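Local atomic coordinates of 199aa long hypothetical Trp repressor binding protein (Sulfolobus tokodaii, PDB entry 2ZKI), a protein that is of uncertain function but, as a WrbA-like member of the flavodoxin-type reductases, probably binds FMN and may reduce quinones. Residues A[38-43]-A[87-92]; A[63-68]-A[93-98]; A[74-79]-A[108-113]; A[142-147]-A[184-189]. All blocks are in the same frame, centred on the assembly; numbering follows the deposited sequence.

Contact 1 of 4, residues A[38-43]-A[87-92]; sequences RRVRET and GGLKTF
At one face of a flavodoxin-like parallel sheet, the chain leaving strand 34-39 wraps across one flank of helix 87-94, pressing Val40 and Thr43 against Gly88, Leu89, Thr91 and Phe92. The two methyls of Val40 divide the work. CG1 sits 3.7 Å from Phe92 CB and slants over the root of that side chain, while it also meets Leu89 CD1. CG2 instead rests on the helix backbone, 3.8 Å from Gly88 O. Gly88, which has no side chain, lets the loop come close, and its CA lies 3.8 Å from Arg41 O. One water is shared by the two backbones, donating to Arg41 O and, at 2.8 Å, to Gly88 O.

Thr43 and Thr91 meet tip to tip, with Thr43 CG2 3.6 Å from Thr91 OG1. With its hydroxyl beside its own backbone N (chi1 -53°), Thr91 can donate from OG1 back to Gly87 O. The same hydroxyl is hydrogen-bonded to Thr43 of the second subunit, and the Thr43 hydroxyl of this chain to Thr91 of that subunit, so that two reciprocal Thr43-Thr91 hydrogen bonds link the two subunits here. A valine in place of Thr91 would probably leave Thr43 of the second subunit without its hydroxyl partner. Gly87 O is gripped twice, by Thr91 OG1 at 2.7 Å and by Thr91 N at 3.0 Å, the two donors arriving from opposite faces of the carbonyl plane.

Contact 2 of 4, residues A[63-68]-A[93-98]; sequences VTLDDM and LDTTAI
Apolar packing carries this contact, and Leu65 is its main wedge, pushing one methyl toward Thr96 and the other toward Ile98. CD2 lies 3.9 Å from Thr96 CG2, the two side chains meeting at a slant, and it also approaches the carbonyl oxygen of Thr95. CD1 comes within 4.0 Å of Ile98 CD1, where the side chains cross at about a right angle. Ile98 reaches this spot because its CG1 stands between the backbone N and the carbonyl carbon (chi1 51°), which swings the CD1 end over toward the leucine. Met68 adds a looser touch, its CE 4.4 Å from Thr96 CG2.

The hydrogen bonds stay within each segment and shape the two surfaces. Thr64 N donates to Asp67 OD1 over 2.9 Å, nearly straight at 168° but from above the carboxylate plane, and so ties the first turn of helix 65-70. Across the contact, Thr96 turns its methyl to Leu65 and its hydroxyl away, to Leu93 O and to Tyr133 OH. A glycine in place of Thr96 would probably open a gap beside Leu65 CD2 and leave Tyr133 without this hydroxyl partner.

Around the pair, Leu65 also packs on Phe48 of the second subunit, while the nearest atoms of the Ile98 side chain and a bound sulfate, probably from the crystallisation liquor, are about 3 Å apart. What is joined here is helix 65-70, which precedes strand 73-79, and the break between helices 87-94 and 97-101, which follow it: helix packing on one side of the open parallel sheet of a flavodoxin-like fold.

Contact 3 of 4, residues A[74-79]-A[108-113]; sequences FAIGSP and KPVTFF
Phe74 O is approached from strand 109-115 by two groups: Thr111 N, a hydrogen bond of 2.9 Å at 162°, and the CA-H of Val110, a longer C-H...O contact. The same alternation runs along the pair. Phe74 N donates to Pro109 O, Ile76 N to Thr111 O over 2.9 Å, and Ser78 N to Phe113 O over 3.2 Å, whereas the bond from Phe113 N to Ile76 O is weak. The axes of the two short strand segments are inclined at 28°, in keeping with the twist of a parallel sheet.

On one face, Val110 CG2 touches both Phe74 CB and Ile76 CD1, the latter at 3.8 Å. Leu89 of helix 87-94 covers Ile76 on this side. On the other face, Ala75, Thr111 and Phe113 turn to helices 16-31 and 174-195. Phe113 CG stands between the backbone N and the carbonyl carbon (chi1 62°), folding the ring back over the neighbouring strand. There Gly77 CA lies over the centre of its face, a CH-pi contact 3.5 Å from the centroid, in space that a side chain on Gly77 would have to share with the ring. Thr111 OG1, buried, is hydrogen-bonded to Val142 O.

Neighbouring parallel strands joined through helices 87-94 and 97-101 form a beta-alpha-beta crossover, the repeating unit of the flavodoxin-like sheet with its 2-1-3-4-5 strand order.

Contact 4 of 4, residues A[142-147]-A[184-189]; sequences VPIGYG and GKRITE
Arg186 runs from the helix across Ile144, Val142 and Pro143, and each part of it finds a different partner. CB passes Ile144 CG2 at 4.2 Å, the two side chains sliding by in opposite directions. CG, anti to the backbone N (chi1 -164°), meets Val142 CG1 at 3.8 Å, with the side chains at about a right angle, and lies nearly as close to Pro143 O. Bends at chi2 and chi3 turn NE along the helix toward Glu189 OE1, about one turn further on, in a weak hydrogen bond of 3.3 Å within a salt bridge. At the tip, NH1 donates to a water over 2.7 Å, and that water donates in turn to Pro143 O. Glutamate and water both lie at the edge of the guanidinium, in its plane, which would tend to fix its rotation; Tyr106 of the third subunit packs on the arginine as well.

Deeper in, Val142 CG2 touches Ile187 CD1 at 4.0 Å, and both side chains rest on Pro109. The contact thus fastens the loop after strand 140-141, outermost within this chain, to helix 174-195, the C-terminal helix lying against the sheet of this flavodoxin-like fold.

In the fold
Contact 3 lies at the core, its centre about 3 Å from that of the chain, and the others flank it. Contacts 1 and 2 share helix 87-94, stand about 11 Å apart between centres and are joined by a probable hydrogen bond from Val63 N to Arg39 O of 2.8 Å; both reach the second subunit. Leu89 of contact 1 and Met68 of contact 2 touch strand 73-79. Contact 4 adjoins contact 3, with a probable hydrogen bond of 2.7 Å between Val142 N and Val110 O, and faces the third subunit; its centre is about 24 Å from those of contacts 1 and 2. By family resemblance, FMN would probably bind at the C-terminal ends of the strands.

Contact 1 of 4, residues A[38-43]-A[87-92]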
loop_
_atom_site.group_PDB
_atom_site.type_symbol
_atom_site.label_atom_id
_atom_site.label_comp_id
_atom_site.label_asym_id
_atom_site.label_seq_id
_atom_site.Cartn_x
_atom_site.Cartn_y
_atom_site.Cartn_z
ATOM N N ARG A 38 20.864 8.870 14.494
ATOM C CA ARG A 38 20.180 8.556 15.744
ATOM C C ARG A 38 19.386 7.259 15.626
ATOM O O ARG A 38 18.866 6.937 14.556
ATOM C CB ARG A 38 19.228 9.690 16.135
ATOM C CG ARG A 38 19.835 11.093 16.232
ATOM C CD ARG A 38 20.510 11.347 17.570
ATOM N NE ARG A 38 21.961 11.202 17.486
ATOM C CZ ARG A 38 22.821 12.216 17.422
ATOM N NH1 ARG A 38 22.394 13.472 17.440
ATOM N NH2 ARG A 38 24.120 11.969 17.347
ATOM N N ARG A 39 19.295 6.524 16.732
ATOM C CA ARG A 39 18.456 5.324 16.812
ATOM C C ARG A 39 17.286 5.524 17.783
ATOM O O ARG A 39 17.277 6.480 18.562
ATOM C CB ARG A 39 19.285 4.081 17.180
ATOM C CG ARG A 39 20.184 4.219 18.408
ATOM C CD ARG A 39 19.474 3.818 19.695
ATOM N NE ARG A 39 20.402 3.725 20.821
ATOM C CZ ARG A 39 20.905 2.587 21.293
ATOM N NH1 ARG A 39 21.745 2.613 22.318
ATOM N NH2 ARG A 39 20.570 1.422 20.751
ATOM N N VAL A 40 16.302 4.628 17.723
ATOM C CA VAL A 40 15.127 4.709 18.597
ATOM C C VAL A 40 15.210 3.751 19.787
ATOM O O VAL A 40 15.964 2.776 19.766
ATOM C CB VAL A 40 13.790 4.473 17.830
ATOM C CG1 VAL A 40 13.490 5.631 16.895
ATOM C CG2 VAL A 40 13.806 3.143 17.075
ATOM N N ARG A 41 14.419 4.051 20.815
ATOM C CA ARG A 41 14.298 3.234 22.019
ATOM C C ARG A 41 13.685 1.872 21.696
ATOM O O ARG A 41 12.823 1.765 20.822
ATOM C CB ARG A 41 13.408 3.966 23.023
ATOM C CG ARG A 41 13.612 3.599 24.480
ATOM C CD ARG A 41 12.414 4.060 25.294
ATOM N NE ARG A 41 12.754 4.391 26.676
ATOM C CZ ARG A 41 13.077 5.610 27.103
ATOM N NH1 ARG A 41 13.113 6.636 26.257
ATOM N NH2 ARG A 41 13.369 5.807 28.382
ATOM N N GLU A 42 14.129 0.837 22.405
ATOM C CA GLU A 42 13.567 -0.505 22.250
ATOM C C GLU A 42 12.241 -0.638 22.999
ATOM O O GLU A 42 12.098 -0.148 24.122
ATOM C CB GLU A 42 14.565 -1.572 22.721
ATOM C CG GLU A 42 14.115 -3.017 22.495
ATOM C CD GLU A 42 13.881 -3.343 21.029
ATOM O OE1 GLU A 42 12.706 -3.365 20.600
ATOM O OE2 GLU A 42 14.870 -3.564 20.300
ATOM N N THR A 43 11.279 -1.307 22.366
ATOM C CA THR A 43 9.942 -1.481 22.936
ATOM C C THR A 43 9.593 -2.944 23.204
ATOM O O THR A 43 8.632 -3.234 23.924
ATOM C CB THR A 43 8.850 -0.851 22.039
ATOM O OG1 THR A 43 8.928 -1.407 20.719
ATOM C CG2 THR A 43 9.014 0.665 21.966
ATOM N N GLY A 87 8.356 -2.344 15.726
ATOM C CA GLY A 87 7.556 -1.761 16.802
ATOM C C GLY A 87 8.232 -0.606 17.518
ATOM O O GLY A 87 7.561 0.322 17.974
ATOM N N GLY A 88 9.560 -0.667 17.609
ATOM C CA GLY A 88 10.362 0.390 18.226
ATOM C C GLY A 88 10.294 1.723 17.500
ATOM O O GLY A 88 10.168 2.774 18.133
ATOM N N LEU A 89 10.383 1.680 16.172
ATOM C CA LEU A 89 10.288 2.885 15.354
ATOM C C LEU A 89 8.854 3.396 15.305
ATOM O O LEU A 89 8.621 4.603 15.338
ATOM C CB LEU A 89 10.820 2.636 13.935
ATOM C CG LEU A 89 10.833 3.826 12.963
ATOM C CD1 LEU A 89 11.808 4.914 13.413
ATOM C CD2 LEU A 89 11.150 3.376 11.544
ATOM N N LYS A 90 7.900 2.471 15.235
ATOM C CA LYS A 90 6.483 2.821 15.200
ATOM C C LYS A 90 6.041 3.528 16.483
ATOM O O LYS A 90 5.250 4.468 16.435
ATOM C CB LYS A 90 5.621 1.581 14.933
ATOM C CG LYS A 90 4.152 1.862 14.587
ATOM C CD LYS A 90 3.973 2.379 13.160
ATOM C CE LYS A 90 3.869 3.902 13.096
ATOM N NZ LYS A 90 2.507 4.394 13.433
ATOM N N THR A 91 6.565 3.084 17.623
ATOM C CA THR A 91 6.246 3.711 18.905
ATOM C C THR A 91 6.810 5.134 19.003
ATOM O O THR A 91 6.107 6.049 19.440
ATOM C CB THR A 91 6.716 2.859 20.101
ATOM O OG1 THR A 91 6.202 1.528 19.976
ATOM C CG2 THR A 91 6.222 3.451 21.406
ATOM N N PHE A 92 8.063 5.322 18.586
ATOM C CA PHE A 92 8.661 6.660 18.577
ATOM C C PHE A 92 7.910 7.617 17.656
ATOM O O PHE A 92 7.735 8.791 17.985
ATOM C CB PHE A 92 10.141 6.632 18.186
ATOM C CG PHE A 92 10.691 7.994 17.853
ATOM C CD1 PHE A 92 11.052 8.877 18.867
ATOM C CD2 PHE A 92 10.808 8.410 16.530
ATOM C CE1 PHE A 92 11.541 10.146 18.568
ATOM C CE2 PHE A 92 11.295 9.678 16.221
ATOM C CZ PHE A 92 11.666 10.547 17.243
HETATM O O HOH W 1 10.982 3.758 20.660
#

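Contact 2 of 4, residues A[63-68]-A[93-98]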
loop_
_atom_site.group_PDB
_atom_site.type_symbol
_atom_site.label_atom_id
_atom_site.label_comp_id
_atom_site.label_asym_id
_atom_site.label_seq_id
_atom_site.Cartn_x
_atom_site.Cartn_y
_atom_site.Cartn_z
ATOM N N VAL A 63 17.530 9.033 19.715
ATOM C CA VAL A 63 16.877 10.189 19.114
ATOM C C VAL A 63 16.012 10.922 20.138
ATOM O O VAL A 63 15.394 10.302 21.003
ATOM C CB VAL A 63 16.028 9.781 17.879
ATOM C CG1 VAL A 63 14.881 8.852 18.275
ATOM C CG2 VAL A 63 15.510 11.010 17.131
ATOM N N THR A 64 15.996 12.246 20.040
ATOM C CA THR A 64 15.112 13.077 20.846
ATOM C C THR A 64 14.165 13.838 19.919
ATOM O O THR A 64 14.376 13.873 18.704
ATOM C CB THR A 64 15.911 14.067 21.728
ATOM O OG1 THR A 64 16.748 14.885 20.902
ATOM C CG2 THR A 64 16.776 13.320 22.742
ATOM N N LEU A 65 13.123 14.440 20.487
ATOM C CA LEU A 65 12.182 15.250 19.710
ATOM C C LEU A 65 12.802 16.560 19.208
ATOM O O LEU A 65 12.273 17.188 18.289
ATOM C CB LEU A 65 10.904 15.524 20.511
ATOM C CG LEU A 65 9.967 14.340 20.780
ATOM C CD1 LEU A 65 8.973 14.686 21.880
ATOM C CD2 LEU A 65 9.237 13.887 19.517
ATOM N N ASP A 66 13.919 16.963 19.812
ATOM C CA ASP A 66 14.693 18.114 19.343
ATOM C C ASP A 66 15.378 17.815 18.009
ATOM O O ASP A 66 15.528 18.707 17.166
ATOM C CB ASP A 66 15.737 18.532 20.384
ATOM C CG ASP A 66 15.124 19.240 21.582
ATOM O OD1 ASP A 66 14.275 20.137 21.384
ATOM O OD2 ASP A 66 15.507 18.907 22.726
ATOM N N ASP A 67 15.786 16.557 17.830
ATOM C CA ASP A 67 16.428 16.095 16.596
ATOM C C ASP A 67 15.524 16.238 15.368
ATOM O O ASP A 67 16.005 16.484 14.259
ATOM C CB ASP A 67 16.885 14.640 16.745
ATOM C CG ASP A 67 18.039 14.480 17.724
ATOM O OD1 ASP A 67 18.119 13.414 18.369
ATOM O OD2 ASP A 67 18.868 15.407 17.849
ATOM N N MET A 68 14.219 16.083 15.578
ATOM C CA MET A 68 13.232 16.229 14.514
ATOM C C MET A 68 13.037 17.701 14.141
ATOM O O MET A 68 12.810 18.028 12.973
ATOM C CB MET A 68 11.895 15.606 14.932
ATOM C CG MET A 68 11.978 14.157 15.414
ATOM S SD MET A 68 12.334 12.954 14.116
ATOM C CE MET A 68 10.771 12.912 13.241
ATOM N N LEU A 93 7.485 7.119 16.498
ATOM C CA LEU A 93 6.741 7.938 15.550
ATOM C C LEU A 93 5.360 8.311 16.089
ATOM O O LEU A 93 4.794 9.339 15.711
ATOM C CB LEU A 93 6.640 7.249 14.184
ATOM C CG LEU A 93 7.927 7.152 13.353
ATOM C CD1 LEU A 93 7.648 6.522 11.996
ATOM C CD2 LEU A 93 8.604 8.508 13.183
ATOM N N ASP A 94 4.831 7.475 16.980
ATOM C CA ASP A 94 3.566 7.760 17.650
ATOM C C ASP A 94 3.719 8.887 18.674
ATOM O O ASP A 94 2.766 9.625 18.931
ATOM C CB ASP A 94 2.998 6.495 18.311
ATOM C CG ASP A 94 2.367 5.532 17.306
ATOM O OD1 ASP A 94 1.809 4.500 17.736
ATOM O OD2 ASP A 94 2.421 5.800 16.087
ATOM N N THR A 95 4.919 9.024 19.238
ATOM C CA THR A 95 5.208 10.086 20.210
ATOM C C THR A 95 5.378 11.467 19.563
ATOM O O THR A 95 5.376 12.483 20.261
ATOM C CB THR A 95 6.456 9.772 21.083
ATOM O OG1 THR A 95 7.642 9.795 20.281
ATOM C CG2 THR A 95 6.325 8.418 21.766
ATOM N N THR A 96 5.515 11.499 18.236
ATOM C CA THR A 96 5.694 12.756 17.498
ATOM C C THR A 96 4.368 13.487 17.236
ATOM O O THR A 96 4.273 14.305 16.319
ATOM C CB THR A 96 6.448 12.544 16.153
ATOM O OG1 THR A 96 5.698 11.666 15.307
ATOM C CG2 THR A 96 7.836 11.961 16.380
ATOM N N ALA A 97 3.359 13.200 18.055
ATOM C CA ALA A 97 2.031 13.799 17.910
ATOM C C ALA A 97 2.019 15.316 18.100
ATOM O O ALA A 97 1.196 16.008 17.498
ATOM C CB ALA A 97 1.040 13.132 18.859
ATOM N N ILE A 98 2.922 15.828 18.937
ATOM C CA ILE A 98 3.036 17.274 19.150
ATOM C C ILE A 98 3.652 17.978 17.944
ATOM O O ILE A 98 3.278 19.109 17.620
ATOM C CB ILE A 98 3.817 17.644 20.444
ATOM C CG1 ILE A 98 5.167 16.916 20.510
ATOM C CG2 ILE A 98 2.956 17.371 21.685
ATOM C CD1 ILE A 98 6.154 17.518 21.498
#

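Contact 3 of 4, residues A[74-79]-A[108-113]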
loop_
_atom_site.group_PDB
_atom_site.type_symbol
_atom_site.label_atom_id
_atom_site.label_comp_id
_atom_site.label_asym_id
_atom_site.label_seq_id
_atom_site.Cartn_x
_atom_site.Cartn_y
_atom_site.Cartn_z
ATOM N N PHE A 74 15.038 14.072 6.235
ATOM C CA PHE A 74 15.000 12.834 7.016
ATOM C C PHE A 74 15.315 11.578 6.214
ATOM O O PHE A 74 14.825 11.403 5.100
ATOM C CB PHE A 74 13.626 12.672 7.668
ATOM C CG PHE A 74 13.328 13.694 8.720
ATOM C CD1 PHE A 74 13.668 13.463 10.046
ATOM C CD2 PHE A 74 12.695 14.889 8.387
ATOM C CE1 PHE A 74 13.387 14.407 11.024
ATOM C CE2 PHE A 74 12.409 15.842 9.359
ATOM C CZ PHE A 74 12.756 15.599 10.680
ATOM N N ALA A 75 16.133 10.708 6.802
ATOM C CA ALA A 75 16.374 9.368 6.276
ATOM C C ALA A 75 15.919 8.354 7.325
ATOM O O ALA A 75 16.687 7.970 8.213
ATOM C CB ALA A 75 17.844 9.179 5.931
ATOM N N ILE A 76 14.656 7.945 7.227
ATOM C CA ILE A 76 14.035 7.066 8.220
ATOM C C ILE A 76 14.045 5.608 7.756
ATOM O O ILE A 76 13.547 5.287 6.677
ATOM C CB ILE A 76 12.598 7.535 8.571
ATOM C CG1 ILE A 76 12.638 8.942 9.187
ATOM C CG2 ILE A 76 11.917 6.545 9.520
ATOM C CD1 ILE A 76 11.298 9.655 9.235
ATOM N N GLY A 77 14.617 4.735 8.583
ATOM C CA GLY A 77 14.778 3.330 8.224
ATOM C C GLY A 77 14.487 2.339 9.331
ATOM O O GLY A 77 14.450 2.699 10.507
ATOM N N SER A 78 14.278 1.086 8.932
ATOM C CA SER A 78 13.977 -0.020 9.842
ATOM C C SER A 78 14.037 -1.337 9.081
ATOM O O SER A 78 13.596 -1.400 7.932
ATOM C CB SER A 78 12.579 0.139 10.449
ATOM O OG SER A 78 12.123 -1.072 11.030
ATOM N N PRO A 79 14.567 -2.401 9.717
ATOM C CA PRO A 79 14.497 -3.719 9.092
ATOM C C PRO A 79 13.041 -4.166 8.993
ATOM O O PRO A 79 12.243 -3.867 9.886
ATOM C CB PRO A 79 15.273 -4.617 10.064
ATOM C CG PRO A 79 15.235 -3.903 11.370
ATOM C CD PRO A 79 15.242 -2.447 11.028
ATOM N N LYS A 108 8.831 19.183 4.703
ATOM C CA LYS A 108 10.184 18.626 4.755
ATOM C C LYS A 108 10.281 17.315 3.970
ATOM O O LYS A 108 9.344 16.516 3.983
ATOM C CB LYS A 108 10.632 18.405 6.209
ATOM C CG LYS A 108 10.517 19.625 7.128
ATOM C CD LYS A 108 11.643 20.633 6.921
ATOM C CE LYS A 108 11.470 21.853 7.820
ATOM N NZ LYS A 108 11.510 21.507 9.272
ATOM N N PRO A 109 11.412 17.095 3.272
ATOM C CA PRO A 109 11.625 15.845 2.538
ATOM C C PRO A 109 11.991 14.654 3.430
ATOM O O PRO A 109 12.694 14.813 4.431
ATOM C CB PRO A 109 12.786 16.187 1.604
ATOM C CG PRO A 109 13.548 17.225 2.335
ATOM C CD PRO A 109 12.541 18.028 3.102
ATOM N N VAL A 110 11.511 13.474 3.048
ATOM C CA VAL A 110 11.791 12.236 3.769
ATOM C C VAL A 110 12.086 11.098 2.790
ATOM O O VAL A 110 11.416 10.957 1.764
ATOM C CB VAL A 110 10.634 11.857 4.760
ATOM C CG1 VAL A 110 9.298 11.679 4.035
ATOM C CG2 VAL A 110 10.982 10.616 5.575
ATOM N N THR A 111 13.105 10.306 3.108
ATOM C CA THR A 111 13.445 9.121 2.325
ATOM C C THR A 111 13.489 7.882 3.226
ATOM O O THR A 111 13.800 7.983 4.417
ATOM C CB THR A 111 14.771 9.304 1.524
ATOM O OG1 THR A 111 14.947 8.205 0.622
ATOM C CG2 THR A 111 15.985 9.412 2.446
ATOM N N PHE A 112 13.170 6.722 2.656
ATOM C CA PHE A 112 13.055 5.494 3.436
ATOM C C PHE A 112 14.011 4.402 2.980
ATOM O O PHE A 112 14.294 4.259 1.787
ATOM C CB PHE A 112 11.619 4.963 3.406
ATOM C CG PHE A 112 10.597 5.943 3.899
ATOM C CD1 PHE A 112 9.817 6.662 3.000
ATOM C CD2 PHE A 112 10.411 6.147 5.263
ATOM C CE1 PHE A 112 8.867 7.573 3.450
ATOM C CE2 PHE A 112 9.465 7.053 5.725
ATOM C CZ PHE A 112 8.690 7.767 4.819
ATOM N N PHE A 113 14.494 3.631 3.950
ATOM C CA PHE A 113 15.356 2.483 3.693
ATOM C C PHE A 113 15.027 1.315 4.623
ATOM O O PHE A 113 14.530 1.510 5.734
ATOM C CB PHE A 113 16.838 2.871 3.775
ATOM C CG PHE A 113 17.284 3.364 5.130
ATOM C CD1 PHE A 113 17.037 4.676 5.530
ATOM C CD2 PHE A 113 17.994 2.526 5.988
ATOM C CE1 PHE A 113 17.469 5.135 6.772
ATOM C CE2 PHE A 113 18.427 2.977 7.232
ATOM C CZ PHE A 113 18.166 4.284 7.625
#

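Contact 4 of 4, residues A[142-147]-A[184-189]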
loop_
_atom_site.group_PDB
_atom_site.type_symbol
_atom_site.label_atom_id
_atom_site.label_comp_id
_atom_site.label_asym_id
_atom_site.label_seq_id
_atom_site.Cartn_x
_atom_site.Cartn_y
_atom_site.Cartn_z
ATOM N N VAL A 142 10.914 11.301 -0.875
ATOM C CA VAL A 142 12.015 11.260 -1.839
ATOM C C VAL A 142 12.444 9.815 -2.135
ATOM O O VAL A 142 13.165 9.197 -1.343
ATOM C CB VAL A 142 13.234 12.102 -1.364
ATOM C CG1 VAL A 142 14.388 12.002 -2.357
ATOM C CG2 VAL A 142 12.836 13.560 -1.159
ATOM N N PRO A 143 11.979 9.261 -3.266
ATOM C CA PRO A 143 12.494 7.977 -3.736
ATOM C C PRO A 143 13.844 8.163 -4.422
ATOM O O PRO A 143 14.193 9.284 -4.794
ATOM C CB PRO A 143 11.446 7.529 -4.767
ATOM C CG PRO A 143 10.334 8.543 -4.704
ATOM C CD PRO A 143 10.935 9.786 -4.160
ATOM N N ILE A 144 14.598 7.080 -4.581
ATOM C CA ILE A 144 15.858 7.148 -5.326
ATOM C C ILE A 144 15.699 6.765 -6.798
ATOM O O ILE A 144 16.475 7.214 -7.646
ATOM C CB ILE A 144 17.000 6.339 -4.667
ATOM C CG1 ILE A 144 16.542 4.926 -4.292
ATOM C CG2 ILE A 144 17.530 7.089 -3.463
ATOM C CD1 ILE A 144 17.664 4.033 -3.813
ATOM N N GLY A 145 14.691 5.946 -7.089
ATOM C CA GLY A 145 14.373 5.559 -8.457
ATOM C C GLY A 145 15.507 4.799 -9.104
ATOM O O GLY A 145 15.960 3.782 -8.580
ATOM N N TYR A 146 15.964 5.296 -10.248
ATOM C CA TYR A 146 17.092 4.701 -10.954
ATOM C C TYR A 146 18.077 5.784 -11.382
ATOM O O TYR A 146 18.433 5.895 -12.559
ATOM C CB TYR A 146 16.612 3.871 -12.150
ATOM C CG TYR A 146 15.785 2.656 -11.777
ATOM C CD1 TYR A 146 14.391 2.709 -11.784
ATOM C CD2 TYR A 146 16.396 1.453 -11.418
ATOM C CE1 TYR A 146 13.624 1.598 -11.443
ATOM C CE2 TYR A 146 15.636 0.334 -11.075
ATOM C CZ TYR A 146 14.253 0.417 -11.092
ATOM O OH TYR A 146 13.498 -0.679 -10.755
ATOM N N GLY A 147 18.508 6.581 -10.406
ATOM C CA GLY A 147 19.451 7.678 -10.629
ATOM C C GLY A 147 20.828 7.205 -11.058
ATOM O O GLY A 147 21.358 7.662 -12.071
ATOM N N GLY A 184 21.503 9.204 0.438
ATOM C CA GLY A 184 21.934 10.343 1.246
ATOM C C GLY A 184 22.190 11.580 0.405
ATOM O O GLY A 184 21.895 12.700 0.831
ATOM N N LYS A 185 22.741 11.375 -0.789
ATOM C CA LYS A 185 22.956 12.463 -1.737
ATOM C C LYS A 185 21.618 12.985 -2.247
ATOM O O LYS A 185 21.424 14.193 -2.384
ATOM C CB LYS A 185 23.829 11.998 -2.905
ATOM C CG LYS A 185 24.213 13.106 -3.876
ATOM C CD LYS A 185 24.961 12.563 -5.080
ATOM C CE LYS A 185 25.400 13.694 -5.998
ATOM N NZ LYS A 185 26.142 13.199 -7.190
ATOM N N ARG A 186 20.698 12.061 -2.505
ATOM C CA ARG A 186 19.390 12.381 -3.057
ATOM C C ARG A 186 18.504 13.175 -2.078
ATOM O O ARG A 186 17.812 14.109 -2.489
ATOM C CB ARG A 186 18.700 11.093 -3.526
ATOM C CG ARG A 186 17.512 11.268 -4.465
ATOM C CD ARG A 186 17.914 11.703 -5.874
ATOM N NE ARG A 186 17.902 13.158 -6.024
ATOM C CZ ARG A 186 16.810 13.892 -6.237
ATOM N NH1 ARG A 186 15.617 13.322 -6.329
ATOM N NH2 ARG A 186 16.913 15.207 -6.355
ATOM N N ILE A 187 18.540 12.815 -0.794
ATOM C CA ILE A 187 17.740 13.512 0.223
ATOM C C ILE A 187 18.282 14.909 0.537
ATOM O O ILE A 187 17.512 15.830 0.808
ATOM C CB ILE A 187 17.552 12.666 1.534
ATOM C CG1 ILE A 187 16.578 13.344 2.510
ATOM C CG2 ILE A 187 18.884 12.382 2.228
ATOM C CD1 ILE A 187 15.133 13.355 2.055
ATOM N N THR A 188 19.604 15.054 0.482
ATOM C CA THR A 188 20.264 16.333 0.735
ATOM C C THR A 188 19.896 17.363 -0.333
ATOM O O THR A 188 19.629 18.522 -0.013
ATOM C CB THR A 188 21.799 16.166 0.814
ATOM O OG1 THR A 188 22.120 15.216 1.836
ATOM C CG2 THR A 188 22.480 17.488 1.135
ATOM N N GLU A 189 19.865 16.924 -1.591
ATOM C CA GLU A 189 19.531 17.793 -2.721
ATOM C C GLU A 189 18.136 18.399 -2.604
ATOM O O GLU A 189 17.940 19.579 -2.894
ATOM C CB GLU A 189 19.667 17.034 -4.045
ATOM C CG GLU A 189 21.107 16.814 -4.486
ATOM C CD GLU A 189 21.219 16.188 -5.864
ATOM O OE1 GLU A 189 20.589 15.134 -6.103
ATOM O OE2 GLU A 189 21.949 16.750 -6.711
HETATM O O HOH W 2 14.258 11.008 -6.732
#